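Local coordinates for protein putative triphosphoribosyl-dephospho-coA synthase (Archaeoglobus fulgidus DSM 4304, PDB 3H9P) that is of unproven function but may bind ATP and act as a triphosphoribosyl-dephospho-CoA synthase, at residues 179-182 against 183-187; 189-193 against 194-198; 200-203 against 204-207; 218-221 against 222-226. All coordinates share one frame; numbering follows the deposited sequence.

Contact 1 (179-182 against 183-187); sequences YHLL and SKFPD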
loop_
_atom_site.group_PDB
_atom_site.type_symbol
_atom_site.label_atom_id
_atom_site.label_comp_id
_atom_site.label_asym_id
_atom_site.label_seq_id
_atom_site.Cartn_x
_atom_site.Cartn_y
_atom_site.Cartn_z
ATOM N N TYR A 179 -4.454 23.455 8.899
ATOM C CA TYR A 179 -3.082 23.381 9.429
ATOM C C TYR A 179 -2.947 22.466 10.645
ATOM O O TYR A 179 -1.950 21.726 10.778
ATOM C CB TYR A 179 -2.423 24.762 9.585
ATOM C CG TYR A 179 -2.139 25.397 8.221
ATOM C CD1 TYR A 179 -0.939 25.149 7.545
ATOM C CD2 TYR A 179 -3.085 26.213 7.599
ATOM C CE1 TYR A 179 -0.676 25.710 6.296
ATOM C CE2 TYR A 179 -2.831 26.788 6.343
ATOM C CZ TYR A 179 -1.622 26.516 5.693
ATOM O OH TYR A 179 -1.361 27.065 4.445
ATOM N N HIS A 180 -3.983 22.464 11.489
ATOM C CA HIS A 180 -4.107 21.486 12.545
ATOM C C HIS A 180 -3.990 20.052 12.024
ATOM O O HIS A 180 -3.216 19.259 12.570
ATOM C CB HIS A 180 -5.447 21.651 13.207
ATOM C CG HIS A 180 -5.676 20.722 14.347
ATOM N ND1 HIS A 180 -5.049 20.880 15.569
ATOM C CD2 HIS A 180 -6.496 19.648 14.473
ATOM C CE1 HIS A 180 -5.472 19.942 16.401
ATOM N NE2 HIS A 180 -6.345 19.179 15.761
ATOM N N LEU A 181 -4.794 19.694 11.011
ATOM C CA LEU A 181 -4.740 18.317 10.506
ATOM C C LEU A 181 -3.379 18.079 9.822
ATOM O O LEU A 181 -2.759 17.025 10.000
ATOM C CB LEU A 181 -5.922 17.999 9.585
ATOM C CG LEU A 181 -7.330 18.112 10.207
ATOM C CD1 LEU A 181 -8.502 17.990 9.183
ATOM C CD2 LEU A 181 -7.488 17.106 11.296
ATOM N N LEU A 182 -2.897 19.080 9.090
ATOM C CA LEU A 182 -1.584 18.995 8.470
ATOM C C LEU A 182 -0.459 18.699 9.498
ATOM O O LEU A 182 0.439 17.876 9.232
ATOM C CB LEU A 182 -1.288 20.268 7.655
ATOM C CG LEU A 182 -0.200 20.204 6.566
ATOM C CD1 LEU A 182 -0.560 19.213 5.413
ATOM C CD2 LEU A 182 0.093 21.591 6.031
ATOM N N SER A 183 -0.502 19.317 10.675
ATOM C CA SER A 183 0.547 18.997 11.680
ATOM C C SER A 183 0.376 17.692 12.465
ATOM O O SER A 183 1.232 17.344 13.280
ATOM C CB SER A 183 0.908 20.166 12.633
ATOM O OG SER A 183 0.060 21.277 12.518
ATOM N N LYS A 184 -0.691 16.960 12.221
ATOM C CA LYS A 184 -1.021 15.859 13.101
ATOM C C LYS A 184 -0.899 14.534 12.358
ATOM O O LYS A 184 -0.519 13.519 12.924
ATOM C CB LYS A 184 -2.443 16.071 13.632
ATOM C CG LYS A 184 -2.835 15.247 14.806
ATOM C CD LYS A 184 -4.275 15.562 15.163
ATOM C CE LYS A 184 -4.702 14.888 16.431
ATOM N NZ LYS A 184 -4.566 15.860 17.532
ATOM N N PHE A 185 -1.225 14.541 11.075
ATOM C CA PHE A 185 -1.290 13.285 10.352
ATOM C C PHE A 185 -0.440 13.449 9.123
ATOM O O PHE A 185 -0.680 14.368 8.340
ATOM C CB PHE A 185 -2.730 12.943 9.976
ATOM C CG PHE A 185 -3.647 12.786 11.158
ATOM C CD1 PHE A 185 -3.543 11.674 12.000
ATOM C CD2 PHE A 185 -4.614 13.740 11.412
ATOM C CE1 PHE A 185 -4.393 11.523 13.065
ATOM C CE2 PHE A 185 -5.471 13.611 12.494
ATOM C CZ PHE A 185 -5.362 12.515 13.333
ATOM N N PRO A 186 0.605 12.609 8.998
ATOM C CA PRO A 186 1.390 12.545 7.759
ATOM C C PRO A 186 0.444 12.065 6.653
ATOM O O PRO A 186 -0.369 11.164 6.879
ATOM C CB PRO A 186 2.476 11.502 8.054
ATOM C CG PRO A 186 2.308 11.088 9.481
ATOM C CD PRO A 186 0.946 11.545 9.960
ATOM N N ASP A 187 0.492 12.719 5.506
ATOM C CA ASP A 187 -0.430 12.451 4.409
ATOM C C ASP A 187 0.033 11.217 3.625
ATOM O O ASP A 187 1.130 11.233 3.024
ATOM C CB ASP A 187 -0.497 13.670 3.470
ATOM C CG ASP A 187 -1.754 13.674 2.598
ATOM O OD1 ASP A 187 -1.976 12.675 1.877
ATOM O OD2 ASP A 187 -2.533 14.668 2.638
HETATM O O HOH W 1 0.328 16.244 6.929
#

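Contact 2 (189-193 against 194-198); sequences LVIAK and MGREY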
loop_
_atom_site.group_PDB
_atom_site.type_symbol
_atom_site.label_atom_id
_atom_site.label_comp_id
_atom_site.label_asym_id
_atom_site.label_seq_id
_atom_site.Cartn_x
_atom_site.Cartn_y
_atom_site.Cartn_z
ATOM N N LEU A 189 -0.790 10.176 0.775
ATOM C CA LEU A 189 -0.440 10.529 -0.622
ATOM C C LEU A 189 0.961 11.077 -0.732
ATOM O O LEU A 189 1.732 10.739 -1.663
ATOM C CB LEU A 189 -1.403 11.575 -1.165
ATOM C CG LEU A 189 -2.848 11.132 -1.287
ATOM C CD1 LEU A 189 -3.709 12.351 -1.716
ATOM C CD2 LEU A 189 -2.975 9.979 -2.279
ATOM N N VAL A 190 1.316 11.951 0.199
ATOM C CA VAL A 190 2.701 12.434 0.258
ATOM C C VAL A 190 3.660 11.258 0.552
ATOM O O VAL A 190 4.708 11.139 -0.085
ATOM C CB VAL A 190 2.837 13.564 1.285
ATOM C CG1 VAL A 190 4.291 13.912 1.539
ATOM C CG2 VAL A 190 2.037 14.775 0.853
ATOM N N ILE A 191 3.299 10.391 1.511
ATOM C CA ILE A 191 4.152 9.238 1.859
ATOM C C ILE A 191 4.498 8.474 0.579
ATOM O O ILE A 191 5.678 8.203 0.297
ATOM C CB ILE A 191 3.477 8.255 2.897
ATOM C CG1 ILE A 191 3.364 8.892 4.293
ATOM C CG2 ILE A 191 4.238 6.986 2.987
ATOM C CD1 ILE A 191 2.533 8.107 5.286
ATOM N N ALA A 192 3.470 8.178 -0.217
ATOM C CA ALA A 192 3.633 7.340 -1.397
ATOM C C ALA A 192 4.437 8.020 -2.491
ATOM O O ALA A 192 5.098 7.357 -3.260
ATOM C CB ALA A 192 2.256 6.901 -1.927
ATOM N N LYS A 193 4.361 9.343 -2.585
ATOM C CA LYS A 193 5.081 10.066 -3.645
ATOM C C LYS A 193 6.506 10.458 -3.220
ATOM O O LYS A 193 7.459 10.233 -3.971
ATOM C CB LYS A 193 4.308 11.321 -4.089
ATOM C CG LYS A 193 4.951 12.043 -5.266
ATOM C CD LYS A 193 4.067 13.123 -5.842
ATOM C CE LYS A 193 4.658 13.648 -7.154
ATOM N NZ LYS A 193 3.591 14.097 -8.118
HETATM N N MSE A 194 6.615 11.047 -2.021
HETATM C CA MSE A 194 7.853 11.636 -1.502
HETATM C C MSE A 194 8.561 10.786 -0.466
HETATM O O MSE A 194 9.713 11.045 -0.149
HETATM C CB MSE A 194 7.578 12.988 -0.842
HETATM C CG MSE A 194 6.756 13.944 -1.630
HETATM SE SE MSE A 194 7.398 14.182 -3.426
HETATM C CE MSE A 194 9.215 14.900 -3.130
ATOM N N GLY A 195 7.872 9.802 0.095
ATOM C CA GLY A 195 8.467 8.979 1.129
ATOM C C GLY A 195 8.031 9.366 2.529
ATOM O O GLY A 195 7.638 10.494 2.784
ATOM N N ARG A 196 8.136 8.405 3.430
ATOM C CA ARG A 196 7.701 8.541 4.784
ATOM C C ARG A 196 8.346 9.731 5.457
ATOM O O ARG A 196 7.661 10.524 6.078
ATOM C CB ARG A 196 8.009 7.240 5.549
ATOM C CG ARG A 196 6.803 6.644 6.194
ATOM C CD ARG A 196 6.892 5.122 6.372
ATOM N NE ARG A 196 6.155 4.769 7.582
ATOM C CZ ARG A 196 6.477 3.791 8.431
ATOM N NH1 ARG A 196 7.524 2.999 8.207
ATOM N NH2 ARG A 196 5.733 3.591 9.513
ATOM N N GLU A 197 9.660 9.875 5.336
ATOM C CA GLU A 197 10.358 10.949 6.026
ATOM C C GLU A 197 9.978 12.357 5.535
ATOM O O GLU A 197 9.955 13.299 6.327
ATOM C CB GLU A 197 11.862 10.728 6.016
ATOM C CG GLU A 197 12.525 11.099 7.347
ATOM C CD GLU A 197 12.588 12.600 7.515
ATOM O OE1 GLU A 197 12.857 13.270 6.490
ATOM O OE2 GLU A 197 12.342 13.110 8.630
ATOM N N TYR A 198 9.632 12.503 4.260
ATOM C CA TYR A 198 9.198 13.801 3.756
ATOM C C TYR A 198 7.787 14.118 4.253
ATOM O O TYR A 198 7.502 15.240 4.674
ATOM C CB TYR A 198 9.272 13.862 2.217
ATOM C CG TYR A 198 8.974 15.229 1.651
ATOM C CD1 TYR A 198 9.982 16.013 1.072
ATOM C CD2 TYR A 198 7.687 15.742 1.692
ATOM C CE1 TYR A 198 9.696 17.284 0.572
ATOM C CE2 TYR A 198 7.389 17.004 1.192
ATOM C CZ TYR A 198 8.382 17.764 0.644
ATOM O OH TYR A 198 8.034 18.994 0.168
#

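Contact 3 (200-203 against 204-207); sequences EKIT and EWAE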
loop_
_atom_site.group_PDB
_atom_site.type_symbol
_atom_site.label_atom_id
_atom_site.label_comp_id
_atom_site.label_asym_id
_atom_site.label_seq_id
_atom_site.Cartn_x
_atom_site.Cartn_y
_atom_site.Cartn_z
ATOM N N GLU A 200 6.508 13.036 7.130
ATOM C CA GLU A 200 6.659 13.350 8.566
ATOM C C GLU A 200 7.157 14.770 8.709
ATOM O O GLU A 200 6.801 15.478 9.653
ATOM C CB GLU A 200 7.648 12.397 9.243
ATOM C CG GLU A 200 7.096 11.726 10.477
ATOM C CD GLU A 200 6.631 10.297 10.205
ATOM O OE1 GLU A 200 7.456 9.358 10.284
ATOM O OE2 GLU A 200 5.438 10.097 9.914
ATOM N N LYS A 201 7.957 15.198 7.739
ATOM C CA LYS A 201 8.573 16.508 7.814
ATOM C C LYS A 201 7.560 17.623 7.632
ATOM O O LYS A 201 7.732 18.698 8.176
ATOM C CB LYS A 201 9.706 16.641 6.804
ATOM C CG LYS A 201 10.783 17.592 7.269
ATOM C CD LYS A 201 11.807 16.952 8.188
ATOM C CE LYS A 201 13.104 17.758 8.189
ATOM N NZ LYS A 201 14.201 17.177 9.058
ATOM N N ILE A 202 6.506 17.354 6.862
ATOM C CA ILE A 202 5.391 18.282 6.658
ATOM C C ILE A 202 4.712 18.566 7.963
ATOM O O ILE A 202 4.398 19.707 8.263
ATOM C CB ILE A 202 4.340 17.709 5.671
ATOM C CG1 ILE A 202 4.984 17.398 4.318
ATOM C CG2 ILE A 202 3.122 18.681 5.476
ATOM C CD1 ILE A 202 5.666 18.558 3.728
ATOM N N THR A 203 4.468 17.527 8.753
ATOM C CA THR A 203 3.818 17.753 10.026
ATOM C C THR A 203 4.657 18.730 10.845
ATOM O O THR A 203 4.109 19.670 11.417
ATOM C CB THR A 203 3.528 16.475 10.778
ATOM O OG1 THR A 203 4.759 15.896 11.176
ATOM C CG2 THR A 203 2.760 15.497 9.888
ATOM N N GLU A 204 5.980 18.573 10.820
ATOM C CA GLU A 204 6.864 19.461 11.602
ATOM C C GLU A 204 6.905 20.881 11.056
ATOM O O GLU A 204 7.003 21.848 11.841
ATOM C CB GLU A 204 8.275 18.886 11.734
ATOM C CG GLU A 204 8.262 17.566 12.482
ATOM C CD GLU A 204 9.558 16.781 12.380
ATOM O OE1 GLU A 204 10.353 17.069 11.465
ATOM O OE2 GLU A 204 9.774 15.868 13.215
ATOM N N TRP A 205 6.847 21.003 9.724
ATOM C CA TRP A 205 6.846 22.326 9.101
ATOM C C TRP A 205 5.500 22.957 9.325
ATOM O O TRP A 205 5.412 24.153 9.612
ATOM C CB TRP A 205 7.124 22.267 7.600
ATOM C CG TRP A 205 8.466 21.688 7.244
ATOM C CD1 TRP A 205 9.604 21.704 8.011
ATOM C CD2 TRP A 205 8.811 21.016 6.030
ATOM N NE1 TRP A 205 10.625 21.064 7.354
ATOM C CE2 TRP A 205 10.169 20.636 6.134
ATOM C CE3 TRP A 205 8.109 20.704 4.861
ATOM C CZ2 TRP A 205 10.844 19.962 5.097
ATOM C CZ3 TRP A 205 8.769 20.012 3.849
ATOM C CH2 TRP A 205 10.121 19.648 3.975
ATOM N N ALA A 206 4.442 22.143 9.220
ATOM C CA ALA A 206 3.094 22.653 9.466
ATOM C C ALA A 206 2.991 23.221 10.868
ATOM O O ALA A 206 2.443 24.295 11.030
ATOM C CB ALA A 206 1.987 21.589 9.209
ATOM N N GLU A 207 3.516 22.528 11.875
ATOM C CA GLU A 207 3.275 22.991 13.254
ATOM C C GLU A 207 4.056 24.270 13.532
ATOM O O GLU A 207 3.796 24.962 14.490
ATOM C CB GLU A 207 3.566 21.914 14.311
ATOM C CG GLU A 207 4.993 21.453 14.373
ATOM C CD GLU A 207 5.213 20.319 15.373
ATOM O OE1 GLU A 207 4.242 19.906 16.052
ATOM O OE2 GLU A 207 6.377 19.865 15.505
#

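Contact 4 (218-221 against 222-226); sequences LDEK and LLKDG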
loop_
_atom_site.group_PDB
_atom_site.type_symbol
_atom_site.label_atom_id
_atom_site.label_comp_id
_atom_site.label_asym_id
_atom_site.label_seq_id
_atom_site.Cartn_x
_atom_site.Cartn_y
_atom_site.Cartn_z
ATOM N N LEU A 218 5.465 27.549 3.022
ATOM C CA LEU A 218 5.228 26.124 3.040
ATOM C C LEU A 218 4.449 25.705 1.817
ATOM O O LEU A 218 4.848 24.774 1.127
ATOM C CB LEU A 218 4.510 25.694 4.316
ATOM C CG LEU A 218 4.153 24.206 4.446
ATOM C CD1 LEU A 218 5.365 23.280 4.337
ATOM C CD2 LEU A 218 3.452 23.972 5.788
ATOM N N ASP A 219 3.359 26.404 1.524
ATOM C CA ASP A 219 2.522 26.016 0.401
ATOM C C ASP A 219 3.368 25.962 -0.844
ATOM O O ASP A 219 3.307 24.988 -1.603
ATOM C CB ASP A 219 1.370 26.999 0.218
ATOM C CG ASP A 219 0.248 26.767 1.210
ATOM O OD1 ASP A 219 0.138 25.617 1.706
ATOM O OD2 ASP A 219 -0.508 27.724 1.506
ATOM N N GLU A 220 4.196 26.988 -1.017
ATOM C CA GLU A 220 5.062 27.077 -2.179
ATOM C C GLU A 220 6.183 26.039 -2.206
ATOM O O GLU A 220 6.688 25.697 -3.291
ATOM C CB GLU A 220 5.639 28.480 -2.322
ATOM C CG GLU A 220 5.872 28.844 -3.746
ATOM C CD GLU A 220 6.893 29.951 -3.907
ATOM O OE1 GLU A 220 6.723 31.021 -3.267
ATOM O OE2 GLU A 220 7.866 29.739 -4.674
ATOM N N LYS A 221 6.584 25.555 -1.030
ATOM C CA LYS A 221 7.607 24.509 -0.988
ATOM C C LYS A 221 7.015 23.172 -1.428
ATOM O O LYS A 221 7.606 22.449 -2.236
ATOM C CB LYS A 221 8.245 24.379 0.388
ATOM C CG LYS A 221 9.507 23.512 0.345
ATOM C CD LYS A 221 9.597 22.534 1.539
ATOM C CE LYS A 221 10.844 21.667 1.428
ATOM N NZ LYS A 221 11.861 22.282 0.521
ATOM N N LEU A 222 5.840 22.879 -0.877
ATOM C CA LEU A 222 5.022 21.738 -1.253
ATOM C C LEU A 222 4.741 21.694 -2.760
ATOM O O LEU A 222 4.834 20.636 -3.391
ATOM C CB LEU A 222 3.722 21.779 -0.445
ATOM C CG LEU A 222 3.692 21.015 0.891
ATOM C CD1 LEU A 222 5.026 21.035 1.633
ATOM C CD2 LEU A 222 2.535 21.456 1.800
ATOM N N LEU A 223 4.417 22.852 -3.329
ATOM C CA LEU A 223 4.241 22.978 -4.772
ATOM C C LEU A 223 5.527 22.734 -5.572
ATOM O O LEU A 223 5.554 21.851 -6.432
ATOM C CB LEU A 223 3.625 24.328 -5.138
ATOM C CG LEU A 223 3.105 24.399 -6.574
ATOM C CD1 LEU A 223 1.987 23.384 -6.781
ATOM C CD2 LEU A 223 2.633 25.802 -6.913
ATOM N N LYS A 224 6.586 23.498 -5.307
ATOM C CA LYS A 224 7.849 23.282 -6.026
ATOM C C LYS A 224 8.302 21.822 -5.885
ATOM O O LYS A 224 8.857 21.244 -6.821
ATOM C CB LYS A 224 8.940 24.247 -5.559
ATOM C CG LYS A 224 8.773 25.700 -6.038
ATOM C CD LYS A 224 9.568 26.025 -7.355
ATOM C CE LYS A 224 10.180 27.431 -7.314
ATOM N NZ LYS A 224 11.240 27.689 -8.361
ATOM N N ASP A 225 8.030 21.220 -4.729
ATOM C CA ASP A 225 8.354 19.815 -4.521
ATOM C C ASP A 225 7.426 18.822 -5.213
ATOM O O ASP A 225 7.808 17.663 -5.390
ATOM C CB ASP A 225 8.448 19.493 -3.034
ATOM C CG ASP A 225 9.715 20.029 -2.419
ATOM O OD1 ASP A 225 10.557 20.545 -3.175
ATOM O OD2 ASP A 225 9.880 19.949 -1.191
ATOM N N GLY A 226 6.228 19.263 -5.611
ATOM C CA GLY A 226 5.212 18.364 -6.195
ATOM C C GLY A 226 4.510 17.530 -5.122
ATOM O O GLY A 226 3.972 16.443 -5.400
#

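Contact 1 (179-182 against 183-187)
Ser183 grips the carbonyl of Tyr179 twice. Its backbone N donates to Tyr179 O at 2.8 Å, and its hydroxyl OG donates to the same Tyr179 O at 2.7 Å. The two donors come from opposite faces of the carbonyl plane. The hydroxyl folds back in this way because chi1 of Ser183 is only 8°, an almost eclipsed and probably strained setting.

Leu181 O is also shared by two backbone donors. Lys184 N sits above the carbonyl plane at 3.0 Å from Leu181 O, a 3-10-like bond. Phe185 N approaches Leu181 O nearly end-on at 3.1 Å and keeps the alpha-type spacing. A water spans the next gap, donating to Leu182 O at 2.8 Å and to Phe185 O.

The apolar part is small. Leu181 CD2 meets Phe185 CE2 at 4.2 Å, and both side chains pack on Ile156 of helix 155-167.

His180 and Lys184 lie alongside each other and point the same way, with NE2 of His180 4.2 Å from NZ of Lys184. The lysine's salt bridge goes to Glu159, while the imidazole stacks on Phe163.

The loop ends at Asp187, whose OD1 caps Leu189 N. The whole is a helix-loop-helix connection: helix 171-182 closes with doubly used carbonyls, and an aspartate N-cap starts helix 188-194.

Contact 2 (189-193 against 194-198)
The Tyr198 ring is met by Val190 CG1, which reaches its CD2 obliquely at 3.9 Å. Over one face of the ring lies Met194 CG, 3.9 Å above the plane and displaced toward the rim. Trp205 packs edge-to-face with the same ring. The phenol OH is hydrogen-bonded to Asp225. Val190 CG1 also touches Met194 CG at 4.0 Å. This branch stands anti to the valine N (chi1 170°), which turns it toward both partners.

Helix 188-194 and helix 196-208 are joined through Gly195 alone, and these side chains pack across the junction. Gly195 has a positive phi of 101° and is also the N-cap residue of helix 196-208. Its backbone angles are ones that only glycine takes up easily. Met194 N makes a nearly straight bond of 2.7 Å to Val190 O. Gly195 N reaches Ile191 O at 2.7 Å from above the carbonyl plane.

Met194 is a selenomethionine. Bends at chi2 and chi3 bring its SE back beside Lys193 CG, at 3.7 Å. Across the glycine, Ile191 CG2 runs beside Arg196 CG at 4.1 Å. Met194 also packs on Glu197 of the second subunit, and Ala192 packs on Arg196 of that subunit.

Contact 3 (200-203 against 204-207)
Two successive turns of helix 196-208 make this contact, and an i to i+4 lysine-tryptophan pair dominates it. The Trp205 indole folds back over the preceding turn. Lys201 CB makes a CH-pi contact with its six-membered ring, 4.1 Å from the centroid and 19° off the ring normal. Lys201 CG also lies over this face, near CZ2 and CE2 of Trp205. Beyond a bend at chi2 (84°), Lys201 CD comes 3.6 Å from Glu204 OE1. Lys201 O lies 3.2 Å above the plane of the indole, offset toward the rim. The same oxygen accepts the backbone N-H of Trp205. Ile202 CD1 meets the CE3-CZ3 side of the six-membered ring, a doubtfully short 3.4 Å from Trp205 CZ3.

The remaining contacts are polar. Thr203 OG1 donates to Glu200 O at 2.6 Å. Its chi1 of 68° sets the hydroxyl between the backbone N and the carbonyl carbon, where it can reach back one turn. Glu204 N bonds only weakly to Glu200 O. The bond from Ala206 N to Ile202 O is short, 2.6 Å, and Glu207 N follows on Thr203 O. Lys201 NZ and Glu204 OE1 are 4.5 Å apart, near each other but beyond a salt bridge.

Ile202 and Ala206 pack on Leu182 of helix 171-182. On the side of helix 212-225, Ile202 meets Leu222, while Trp205 lies against Leu218 and Lys221. The contact thus packs against helices 171-182 and 212-225 of an all-helical chain.

Contact 4 (218-221 against 222-226)
Leu222 N to Leu218 O is an almost straight alpha-helical bond of 2.9 Å (N-H...O angle 175°), and Leu223, Lys224 and Asp225 repeat the pattern onto Asp219, Glu220 and Lys221. On the buried side, Leu218 CD1 meets Leu222 CD1 at 3.5 Å. The two side chains are skewed against each other. Leu222 has a chi1 of -92°, well away from a staggered value, which suggests some strain.

Gly226, with a positive phi of 77°, ends the helix in a Schellman motif. One of the two bonds back into the last turn is Gly226 N to Leu223 O, 2.8 Å.

One turn before this end, Lys221 reaches along the helix to Asp225, whose main polar partner is Tyr198 of helix 196-208. NZ of Lys221 forms a long salt bridge of 3.5 Å to OD2 of Asp225. Lys221 CE is nearer still, 3.3 Å from Asp225 OD2, so the end of the lysine lies alongside the carboxylate. The aspartate folds back over its own helix, with CG of Asp225 3.2 Å from Lys221 O. At the other end of the contact, Leu218 packs on Leu182 and Asp219 on Tyr179, both of helix 171-182.

In the fold
All four contacts are local and partly buried. Contact 1 lies nearest the chain centre, about 13 Å from it to the contact's own centre; contact 4 lies about 21 Å out and has the most exposed residues. Contacts 1, 2 and 4 include helix ends, each closed differently: by backbone bonds and a serine hydroxyl, by a positive-phi glycine, and by a Schellman glycine. Contact 3 is mid-helix and relies on aromatic packing. Contacts 2 and 3 share helix 196-208. Contacts 3 and 4 face each other across helices 196-208 and 212-225. Contact 4 has a salt bridge within its own segments; that of contact 1 runs to another helix. Only contact 2 touches the second subunit.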